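Local coordinates for protein soluble lytic murein transglycosylase (PDB 1QTE) that probably cleaves the beta-1,4-glycosidic bonds between N-acetylmuramic acid and N-acetylglucosamine in peptidoglycan, forming a 1,6-anhydro bond in the N-acetylmuramic acid, at residues A[479-484]-A[492-497]; A[548-553]-A[586-591]; A[366-371]-A[443-448]. All blocks are in the same frame, centred on the assembly; numbering follows the deposited sequence.

Contact 1: residues A[479-484]-A[492-497]. With NAG (2-acetamido-2-deoxy-beta-D-glucopyranose), chain B.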
loop_
_atom_site.group_PDB
_atom_site.type_symbol
_atom_site.label_atom_id
_atom_site.label_comp_id
_atom_site.label_asym_id
_atom_site.label_seq_id
_atom_site.Cartn_x
_atom_site.Cartn_y
_atom_site.Cartn_z
ATOM N N SER A 479 3.158 2.202 11.142
ATOM C CA SER A 479 1.926 1.522 11.550
ATOM C C SER A 479 0.669 2.348 11.768
ATOM O O SER A 479 -0.381 1.775 12.072
ATOM C CB SER A 479 2.201 0.801 12.863
ATOM O OG SER A 479 2.491 1.756 13.877
ATOM N N ALA A 480 0.761 3.668 11.639
ATOM C CA ALA A 480 -0.390 4.533 11.906
ATOM C C ALA A 480 -0.902 4.228 13.331
ATOM O O ALA A 480 -2.095 4.332 13.622
ATOM C CB ALA A 480 -1.484 4.329 10.861
ATOM N N TRP A 481 0.038 3.848 14.200
ATOM C CA TRP A 481 -0.191 3.523 15.615
ATOM C C TRP A 481 -0.934 2.233 15.986
ATOM O O TRP A 481 -1.320 2.057 17.141
ATOM C CB TRP A 481 -0.786 4.726 16.363
ATOM C CG TRP A 481 0.156 5.914 16.414
ATOM C CD1 TRP A 481 -0.083 7.175 15.936
ATOM C CD2 TRP A 481 1.491 5.925 16.929
ATOM N NE1 TRP A 481 1.024 7.965 16.122
ATOM C CE2 TRP A 481 2.006 7.228 16.728
ATOM C CE3 TRP A 481 2.307 4.962 17.541
ATOM C CZ2 TRP A 481 3.299 7.594 17.115
ATOM C CZ3 TRP A 481 3.591 5.324 17.925
ATOM C CH2 TRP A 481 4.074 6.634 17.709
ATOM N N ASN A 482 -1.136 1.334 15.026
ATOM C CA ASN A 482 -1.789 0.062 15.322
ATOM C C ASN A 482 -0.667 -0.918 15.691
ATOM O O ASN A 482 0.108 -1.333 14.827
ATOM C CB ASN A 482 -2.567 -0.452 14.102
ATOM C CG ASN A 482 -3.182 -1.824 14.338
ATOM O OD1 ASN A 482 -2.980 -2.440 15.385
ATOM N ND2 ASN A 482 -3.932 -2.306 13.362
ATOM N N PRO A 483 -0.591 -1.332 16.973
ATOM C CA PRO A 483 0.456 -2.259 17.418
ATOM C C PRO A 483 0.340 -3.705 16.940
ATOM O O PRO A 483 1.280 -4.491 17.100
ATOM C CB PRO A 483 0.353 -2.180 18.941
ATOM C CG PRO A 483 -1.133 -1.991 19.167
ATOM C CD PRO A 483 -1.526 -1.008 18.074
ATOM N N LYS A 484 -0.798 -4.046 16.345
ATOM C CA LYS A 484 -1.054 -5.417 15.899
ATOM C C LYS A 484 -1.011 -5.612 14.394
ATOM O O LYS A 484 -1.264 -6.710 13.900
ATOM C CB LYS A 484 -2.427 -5.864 16.423
ATOM C CG LYS A 484 -2.642 -5.601 17.910
ATOM C CD LYS A 484 -1.624 -6.332 18.775
ATOM C CE LYS A 484 -1.839 -6.001 20.248
ATOM N NZ LYS A 484 -0.803 -6.622 21.117
ATOM N N SER A 492 6.170 -6.417 11.316
ATOM C CA SER A 492 5.244 -6.404 12.445
ATOM C C SER A 492 5.241 -5.241 13.432
ATOM O O SER A 492 6.293 -4.728 13.828
ATOM C CB SER A 492 5.421 -7.690 13.258
ATOM O OG SER A 492 5.256 -8.845 12.461
ATOM N N GLY A 493 4.038 -4.932 13.915
ATOM C CA GLY A 493 3.862 -3.918 14.942
ATOM C C GLY A 493 4.104 -2.455 14.650
ATOM O O GLY A 493 4.212 -2.039 13.495
ATOM N N LEU A 494 4.189 -1.686 15.736
ATOM C CA LEU A 494 4.363 -0.239 15.697
ATOM C C LEU A 494 5.454 0.269 14.780
ATOM O O LEU A 494 5.259 1.255 14.078
ATOM C CB LEU A 494 4.605 0.308 17.107
ATOM C CG LEU A 494 3.456 0.116 18.109
ATOM C CD1 LEU A 494 3.897 0.573 19.507
ATOM C CD2 LEU A 494 2.240 0.894 17.651
ATOM N N MET A 495 6.604 -0.397 14.803
ATOM C CA MET A 495 7.727 0.016 13.976
ATOM C C MET A 495 7.974 -0.903 12.778
ATOM O O MET A 495 9.005 -0.812 12.107
ATOM C CB MET A 495 8.972 0.225 14.854
ATOM C CG MET A 495 8.721 1.273 15.938
ATOM S SD MET A 495 10.129 1.783 16.958
ATOM C CE MET A 495 11.028 2.808 15.771
ATOM N N GLN A 496 6.992 -1.768 12.499
ATOM C CA GLN A 496 7.046 -2.670 11.352
ATOM C C GLN A 496 8.392 -3.366 11.203
ATOM O O GLN A 496 9.100 -3.197 10.209
ATOM C CB GLN A 496 6.674 -1.891 10.089
ATOM C CG GLN A 496 5.178 -1.552 10.036
ATOM C CD GLN A 496 4.327 -2.786 9.791
ATOM O OE1 GLN A 496 4.184 -3.234 8.658
ATOM N NE2 GLN A 496 3.784 -3.360 10.859
ATOM N N ILE A 497 8.713 -4.173 12.207
ATOM C CA ILE A 497 9.973 -4.898 12.251
ATOM C C ILE A 497 9.863 -6.268 11.593
ATOM O O ILE A 497 8.934 -7.016 11.867
ATOM C CB ILE A 497 10.436 -5.072 13.723
ATOM C CG1 ILE A 497 10.468 -3.701 14.420
ATOM C CG2 ILE A 497 11.844 -5.703 13.776
ATOM C CD1 ILE A 497 10.671 -3.772 15.932
HETATM C C1 NAG B . 3.400 1.271 5.542
HETATM C C2 NAG B . 3.729 -0.212 5.805
HETATM C C3 NAG B . 5.201 -0.433 6.273
HETATM C C4 NAG B . 6.158 0.266 5.266
HETATM C C5 NAG B . 5.714 1.760 5.008
HETATM C C6 NAG B . 6.522 2.281 3.812
HETATM C C7 NAG B . 1.861 -1.592 6.676
HETATM C C8 NAG B . 1.036 -1.885 7.931
HETATM N N2 NAG B . 2.817 -0.680 6.828
HETATM O O3 NAG B . 5.476 -1.842 6.360
HETATM O O4 NAG B . 7.522 0.243 5.698
HETATM O O5 NAG B . 4.345 1.816 4.606
HETATM O O6 NAG B . 6.123 3.606 3.509
HETATM O O7 NAG B . 1.650 -2.172 5.610
HETATM O O HOH W 1 3.675 -3.639 18.222
#
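L494 reaches back over the turn at 479-484 with its CD2 methyl, which lies 3.6 Å from CA of P483. The same methyl touches the proline ring at CB and comes to the edge of the W481 indole, near its plane, where CE3 is the closest ring atom. The leucine and tryptophan side chains meet at about a right angle. CG of L494 stands beside its own backbone N (chi1 -63°), which carries the branch back toward the proline. Beyond this apolar patch, W481 NE1 bonds to Y598 OH.

S479 OG lies 2.8 Å from L494 O, but its one proton can go there or to A475 O, and the geometry does not settle which. Where the backbones pass closest, G493 CA makes a CH...O contact of 3.4 Å with P483 O, and a water bridges P483 O to L494 N. N482 OD1 accepts from K484 N in an Asx turn.

Q496 folds back on its own turn: NE2 donates to G493 O (3.0 Å, N-H...O angle 176°) in the carbonyl plane, on a lone pair, and that oxygen also takes Q496 N. The amide is thereby held with OE1 presented to the sugar, accepting from NAG O3 at 3.0 Å. A G1 bulge at S492, Q496 and I497 shapes this loop, which lines the saccharide cleft of the lysozyme-like Slt domain beside E478, the predicted active-site residue.

Contact 2: residues A[548-553]-A[586-591]. With NAG (2-acetamido-2-deoxy-beta-D-glucopyranose), chain B.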
loop_
_atom_site.group_PDB
_atom_site.type_symbol
_atom_site.label_atom_id
_atom_site.label_comp_id
_atom_site.label_asym_id
_atom_site.label_seq_id
_atom_site.Cartn_x
_atom_site.Cartn_y
_atom_site.Cartn_z
ATOM N N SER A 548 19.199 7.894 8.058
ATOM C CA SER A 548 18.635 6.861 8.922
ATOM C C SER A 548 17.226 6.426 8.520
ATOM O O SER A 548 16.897 5.248 8.624
ATOM C CB SER A 548 18.684 7.267 10.404
ATOM O OG SER A 548 17.969 8.459 10.647
ATOM N N SER A 549 16.405 7.363 8.047
ATOM C CA SER A 549 15.053 7.023 7.610
ATOM C C SER A 549 15.139 6.208 6.325
ATOM O O SER A 549 14.457 5.194 6.176
ATOM C CB SER A 549 14.207 8.280 7.373
ATOM O OG SER A 549 14.130 9.064 8.549
ATOM N N ALA A 550 16.001 6.637 5.408
ATOM C CA ALA A 550 16.177 5.921 4.147
ATOM C C ALA A 550 16.721 4.511 4.415
ATOM O O ALA A 550 16.262 3.548 3.813
ATOM C CB ALA A 550 17.121 6.703 3.212
ATOM N N ALA A 551 17.641 4.395 5.372
ATOM C CA ALA A 551 18.241 3.105 5.744
ATOM C C ALA A 551 17.240 2.183 6.444
ATOM O O ALA A 551 17.235 0.975 6.217
ATOM C CB ALA A 551 19.461 3.320 6.632
ATOM N N TYR A 552 16.377 2.759 7.280
ATOM C CA TYR A 552 15.375 1.971 7.989
ATOM C C TYR A 552 14.414 1.339 6.981
ATOM O O TYR A 552 14.034 0.179 7.117
ATOM C CB TYR A 552 14.601 2.850 8.981
ATOM C CG TYR A 552 13.804 2.066 10.014
ATOM C CD1 TYR A 552 12.495 1.652 9.754
ATOM C CD2 TYR A 552 14.374 1.717 11.242
ATOM C CE1 TYR A 552 11.775 0.903 10.694
ATOM C CE2 TYR A 552 13.669 0.977 12.185
ATOM C CZ TYR A 552 12.370 0.570 11.907
ATOM O OH TYR A 552 11.682 -0.169 12.840
ATOM N N ASN A 553 14.086 2.084 5.930
ATOM C CA ASN A 553 13.161 1.609 4.902
ATOM C C ASN A 553 13.783 0.739 3.796
ATOM O O ASN A 553 13.247 -0.319 3.460
ATOM C CB ASN A 553 12.429 2.810 4.281
ATOM C CG ASN A 553 11.394 2.403 3.234
ATOM O OD1 ASN A 553 11.578 2.646 2.048
ATOM N ND2 ASN A 553 10.301 1.782 3.679
ATOM N N GLY A 586 9.170 8.850 -0.668
ATOM C CA GLY A 586 7.958 9.296 0.009
ATOM C C GLY A 586 8.042 9.069 1.511
ATOM O O GLY A 586 7.564 9.886 2.313
ATOM N N TYR A 587 8.679 7.964 1.889
ATOM C CA TYR A 587 8.861 7.597 3.296
ATOM C C TYR A 587 9.685 8.671 4.011
ATOM O O TYR A 587 9.307 9.143 5.077
ATOM C CB TYR A 587 9.564 6.237 3.382
ATOM C CG TYR A 587 9.794 5.693 4.782
ATOM C CD1 TYR A 587 10.911 6.075 5.526
ATOM C CD2 TYR A 587 8.921 4.761 5.340
ATOM C CE1 TYR A 587 11.156 5.536 6.796
ATOM C CE2 TYR A 587 9.152 4.213 6.614
ATOM C CZ TYR A 587 10.272 4.606 7.330
ATOM O OH TYR A 587 10.524 4.072 8.569
ATOM N N VAL A 588 10.812 9.058 3.423
ATOM C CA VAL A 588 11.682 10.069 4.028
ATOM C C VAL A 588 10.963 11.414 4.172
ATOM O O VAL A 588 11.047 12.060 5.219
ATOM C CB VAL A 588 12.994 10.235 3.223
ATOM C CG1 VAL A 588 13.814 11.409 3.764
ATOM C CG2 VAL A 588 13.807 8.951 3.317
ATOM N N LYS A 589 10.243 11.816 3.128
ATOM C CA LYS A 589 9.498 13.071 3.151
ATOM C C LYS A 589 8.465 13.058 4.282
ATOM O O LYS A 589 8.396 13.992 5.086
ATOM C CB LYS A 589 8.804 13.311 1.804
ATOM C CG LYS A 589 9.756 13.638 0.661
ATOM C CD LYS A 589 8.998 13.831 -0.632
ATOM C CE LYS A 589 9.911 14.239 -1.777
ATOM N NZ LYS A 589 9.123 14.362 -3.054
ATOM N N ASN A 590 7.695 11.979 4.366
ATOM C CA ASN A 590 6.676 11.852 5.410
ATOM C C ASN A 590 7.304 11.884 6.801
ATOM O O ASN A 590 6.860 12.634 7.661
ATOM C CB ASN A 590 5.890 10.539 5.275
ATOM C CG ASN A 590 4.885 10.559 4.152
ATOM O OD1 ASN A 590 4.680 11.577 3.493
ATOM N ND2 ASN A 590 4.221 9.429 3.944
ATOM N N VAL A 591 8.345 11.082 7.019
ATOM C CA VAL A 591 8.975 11.028 8.345
ATOM C C VAL A 591 9.535 12.373 8.814
ATOM O O VAL A 591 9.394 12.720 9.990
ATOM C CB VAL A 591 10.072 9.915 8.453
ATOM C CG1 VAL A 591 10.806 10.019 9.800
ATOM C CG2 VAL A 591 9.427 8.535 8.342
HETATM C C1 NAG B . 3.400 1.271 5.542
HETATM C C2 NAG B . 3.729 -0.212 5.805
HETATM C C3 NAG B . 5.201 -0.433 6.273
HETATM C C4 NAG B . 6.158 0.266 5.266
HETATM C C5 NAG B . 5.714 1.760 5.008
HETATM C C6 NAG B . 6.522 2.281 3.812
HETATM C C7 NAG B . 1.861 -1.592 6.676
HETATM C C8 NAG B . 1.036 -1.885 7.931
HETATM N N2 NAG B . 2.817 -0.680 6.828
HETATM O O3 NAG B . 5.476 -1.842 6.360
HETATM O O4 NAG B . 7.522 0.243 5.698
HETATM O O5 NAG B . 4.345 1.816 4.606
HETATM O O6 NAG B . 6.123 3.606 3.509
HETATM O O7 NAG B . 1.650 -2.172 5.610
#
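Y587 fills the crossing between two helices of the lysozyme-like catalytic domain, its ring lying against N553 on one turn and S549 on the turn before. Helices 545-554 and 582-601 run closer to antiparallel than parallel, their short segments 9.0 Å apart at closest approach with 132° between their directions. CB of N553 stands over the middle of the ring, 3.8 Å from its centroid, a CH-pi contact almost along the ring normal. The asparagine amide continues over that face, its plane tilted 20° from the ring, and ND2 comes nearest CD2 of Y587. On the opposite face V591 CG2, from the same helix as the tyrosine, rests toward the rim, holding the ring between the two side chains. With CG anti to the backbone N (chi1 -178°), Y587 extends across the gap, bringing CE1 to 3.4 Å from S549 O. Y552 brings its ring obliquely to the same tyrosine, its CD1 coming within 3.3 Å of Y587 OH.

Farther along the interface, A550 CB meets V588 CG2 at 4.0 Å, and V591 CG1 packs against S549 OG. That hydroxyl has its polar partners outside the pair, at R545 O and Y470 OH.

The next shell fixes the polar ends. N553 OD1 bonds to T584 OG1 and its ND2 to E583 OE2, ties that hold the amide flat over the tyrosine. Y552 OH bonds to M495 O. Y587 OH bonds to E478 OE2, a tie likely to steady the predicted active-site carboxylate. The bound sugar borders the ring of Y587 as well: NAG O6 lies in the ring plane at the edge, 3.5 Å from CD2 of Y587.

Contact 3: residues A[366-371]-A[443-448]. With DAL (D-alanine), chain Q; SO4 (sulfate ion), chain C.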
loop_
_atom_site.group_PDB
_atom_site.type_symbol
_atom_site.label_atom_id
_atom_site.label_comp_id
_atom_site.label_asym_id
_atom_site.label_seq_id
_atom_site.Cartn_x
_atom_site.Cartn_y
_atom_site.Cartn_z
ATOM N N LEU A 366 2.041 26.056 11.277
ATOM C CA LEU A 366 1.207 24.866 11.236
ATOM C C LEU A 366 -0.264 25.234 11.317
ATOM O O LEU A 366 -0.691 25.923 12.244
ATOM C CB LEU A 366 1.514 23.928 12.408
ATOM C CG LEU A 366 2.719 22.995 12.367
ATOM C CD1 LEU A 366 2.683 22.116 13.598
ATOM C CD2 LEU A 366 2.664 22.130 11.127
ATOM N N LYS A 367 -1.026 24.816 10.319
ATOM C CA LYS A 367 -2.459 25.043 10.327
ATOM C C LYS A 367 -3.077 23.857 11.076
ATOM O O LYS A 367 -2.919 22.702 10.660
ATOM C CB LYS A 367 -3.000 25.100 8.897
ATOM C CG LYS A 367 -4.528 25.216 8.812
ATOM C CD LYS A 367 -4.983 25.525 7.397
ATOM C CE LYS A 367 -6.481 25.331 7.241
ATOM N NZ LYS A 367 -7.277 26.133 8.220
ATOM N N ILE A 368 -3.724 24.135 12.208
ATOM C CA ILE A 368 -4.362 23.081 13.001
ATOM C C ILE A 368 -5.860 23.348 13.195
ATOM O O ILE A 368 -6.236 24.271 13.914
ATOM C CB ILE A 368 -3.692 22.930 14.403
ATOM C CG1 ILE A 368 -2.191 22.672 14.251
ATOM C CG2 ILE A 368 -4.327 21.768 15.183
ATOM C CD1 ILE A 368 -1.451 22.520 15.567
ATOM N N ASP A 369 -6.701 22.583 12.497
ATOM C CA ASP A 369 -8.160 22.697 12.617
ATOM C C ASP A 369 -8.575 21.865 13.833
ATOM O O ASP A 369 -8.118 20.729 14.000
ATOM C CB ASP A 369 -8.862 22.119 11.388
ATOM C CG ASP A 369 -8.632 22.937 10.125
ATOM O OD1 ASP A 369 -7.967 23.995 10.176
ATOM O OD2 ASP A 369 -9.135 22.510 9.064
ATOM N N LYS A 370 -9.448 22.415 14.672
ATOM C CA LYS A 370 -9.895 21.705 15.862
ATOM C C LYS A 370 -11.190 20.933 15.630
ATOM O O LYS A 370 -12.062 21.365 14.869
ATOM C CB LYS A 370 -10.111 22.684 17.017
ATOM C CG LYS A 370 -8.863 23.415 17.488
ATOM C CD LYS A 370 -9.221 24.446 18.557
ATOM C CE LYS A 370 -7.992 25.198 19.052
ATOM N NZ LYS A 370 -8.341 26.256 20.046
ATOM N N ALA A 371 -11.309 19.784 16.288
ATOM C CA ALA A 371 -12.519 18.980 16.189
ATOM C C ALA A 371 -13.582 19.730 17.009
ATOM O O ALA A 371 -13.256 20.664 17.752
ATOM C CB ALA A 371 -12.269 17.587 16.780
ATOM N N ASP A 443 -5.931 18.654 8.018
ATOM C CA ASP A 443 -5.456 19.754 8.852
ATOM C C ASP A 443 -5.761 19.581 10.345
ATOM O O ASP A 443 -5.413 20.448 11.144
ATOM C CB ASP A 443 -5.965 21.108 8.330
ATOM C CG ASP A 443 -5.382 21.469 6.966
ATOM O OD1 ASP A 443 -4.154 21.343 6.778
ATOM O OD2 ASP A 443 -6.148 21.867 6.065
ATOM N N HIS A 444 -6.416 18.476 10.718
ATOM C CA HIS A 444 -6.706 18.182 12.136
ATOM C C HIS A 444 -5.469 17.465 12.697
ATOM O O HIS A 444 -5.534 16.318 13.153
ATOM C CB HIS A 444 -7.925 17.264 12.271
ATOM C CG HIS A 444 -9.240 17.978 12.181
ATOM N ND1 HIS A 444 -9.681 18.594 11.031
ATOM C CD2 HIS A 444 -10.223 18.143 13.096
ATOM C CE1 HIS A 444 -10.881 19.107 11.236
ATOM N NE2 HIS A 444 -11.232 18.846 12.486
ATOM N N LEU A 445 -4.353 18.180 12.692
ATOM C CA LEU A 445 -3.065 17.649 13.116
ATOM C C LEU A 445 -2.960 16.967 14.468
ATOM O O LEU A 445 -2.197 16.007 14.610
ATOM C CB LEU A 445 -1.988 18.732 13.001
ATOM C CG LEU A 445 -1.791 19.290 11.584
ATOM C CD1 LEU A 445 -0.589 20.220 11.565
ATOM C CD2 LEU A 445 -1.582 18.155 10.593
ATOM N N GLU A 446 -3.713 17.435 15.459
ATOM C CA GLU A 446 -3.611 16.816 16.773
ATOM C C GLU A 446 -4.104 15.374 16.797
ATOM O O GLU A 446 -3.507 14.523 17.459
ATOM C CB GLU A 446 -4.310 17.645 17.858
ATOM C CG GLU A 446 -3.917 17.160 19.251
ATOM C CD GLU A 446 -4.476 17.991 20.391
ATOM O OE1 GLU A 446 -5.449 18.746 20.185
ATOM O OE2 GLU A 446 -3.936 17.865 21.511
ATOM N N GLU A 447 -5.192 15.109 16.079
ATOM C CA GLU A 447 -5.762 13.766 16.014
ATOM C C GLU A 447 -4.984 12.886 15.037
ATOM O O GLU A 447 -4.954 11.663 15.185
ATOM C CB GLU A 447 -7.244 13.813 15.613
ATOM C CG GLU A 447 -8.175 14.474 16.634
ATOM C CD GLU A 447 -8.030 15.993 16.694
ATOM O OE1 GLU A 447 -7.736 16.626 15.653
ATOM O OE2 GLU A 447 -8.211 16.555 17.792
ATOM N N ARG A 448 -4.344 13.516 14.051
ATOM C CA ARG A 448 -3.553 12.794 13.061
ATOM C C ARG A 448 -2.218 12.335 13.630
ATOM O O ARG A 448 -1.672 11.326 13.193
ATOM C CB ARG A 448 -3.266 13.671 11.829
ATOM C CG ARG A 448 -4.486 14.067 10.989
ATOM C CD ARG A 448 -4.063 14.755 9.677
ATOM N NE ARG A 448 -3.245 13.865 8.863
ATOM C CZ ARG A 448 -2.220 14.247 8.103
ATOM N NH1 ARG A 448 -1.907 15.531 7.965
ATOM N NH2 ARG A 448 -1.538 13.335 7.430
HETATM N N DAL Q . -1.988 8.073 4.782
HETATM C CA DAL Q . -2.005 9.418 5.352
HETATM C CB DAL Q . -1.003 10.308 4.615
HETATM C C DAL Q . -1.716 9.422 6.846
HETATM O O DAL Q . -2.114 10.401 7.509
HETATM O OXT DAL Q . -1.105 8.451 7.333
HETATM S S SO4 C . 1.336 15.753 5.665
HETATM O O1 SO4 C . 2.799 15.874 5.840
HETATM O O2 SO4 C . 0.634 16.567 6.681
HETATM O O3 SO4 C . 0.990 16.240 4.314
HETATM O O4 SO4 C . 0.909 14.343 5.793
HETATM O O HOH W 2 -1.940 21.385 8.515
HETATM O O HOH W 3 -6.450 18.940 15.398
HETATM O O HOH W 4 -8.442 23.070 6.473
HETATM O O HOH W 5 -13.856 19.508 12.916
HETATM O O HOH W 6 -9.109 19.117 18.183
#
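D369 lies across H444 on the firmly packed part of the contact, its CB over the imidazole face, 3.9 Å from the ring centroid in a CH-pi contact. The carbonyl oxygen of D369 covers the same ring toward its rim and also receives a CH...O contact from H444 CA. The backbones are joined by D369 N donating to D443 O (2.8 Å, 163°), with the donor lying well above the carbonyl plane. Next to this bond, L445 CD1 packs against L366 CD2 at 3.8 Å and I368 CG1 at 4.0 Å; CG set beside the backbone N (chi1 -60°) directs the leucine there.

The outer side is wetter and held largely by charges and water. K367 NZ forms a salt bridge with D369 OD1, using the syn lone pair of that oxygen, and CE of K367 brushes D443 OD2. The two aspartates bring OD2 of D369 and OD2 of D443 to 4.3 Å, probably eased by a water donating to both, by K367 on the D369 side and by R349, which pairs with D443 OD1. Other waters link D369 O to E447 OE1 and A371 N to E447 OE2, whose salt-bridge partner is R421.

H444 occupies the N-cap position of helix 445-448, and the extended 366-371 segment runs past this helix start. Helix 582-601 flanks the leucine end through Y597, Y600 and F601, helix 413-425 the histidine end through A417 and R421.

Contacts 1 and 2 flank one saccharide site: their centres are about 16 Å apart, both touch NAG, and M495 O of contact 1 lies 2.8 Å from Y552 OH of contact 2, probably a hydrogen bond. The side chains of Q496 and Y587 each come within about 3 Å of that of E478, so the predicted catalytic residue is approached from both. Contact 3 lies about 23 Å from either, centre to centre, and away from that site, yet its R448 donates to the bound D-alanine and to a sulfate ion probably taken up from the crystallisation liquor. R476, which also bonds the D-alanine, touches W481 of contact 1 and donates from NE to R448 O of contact 3.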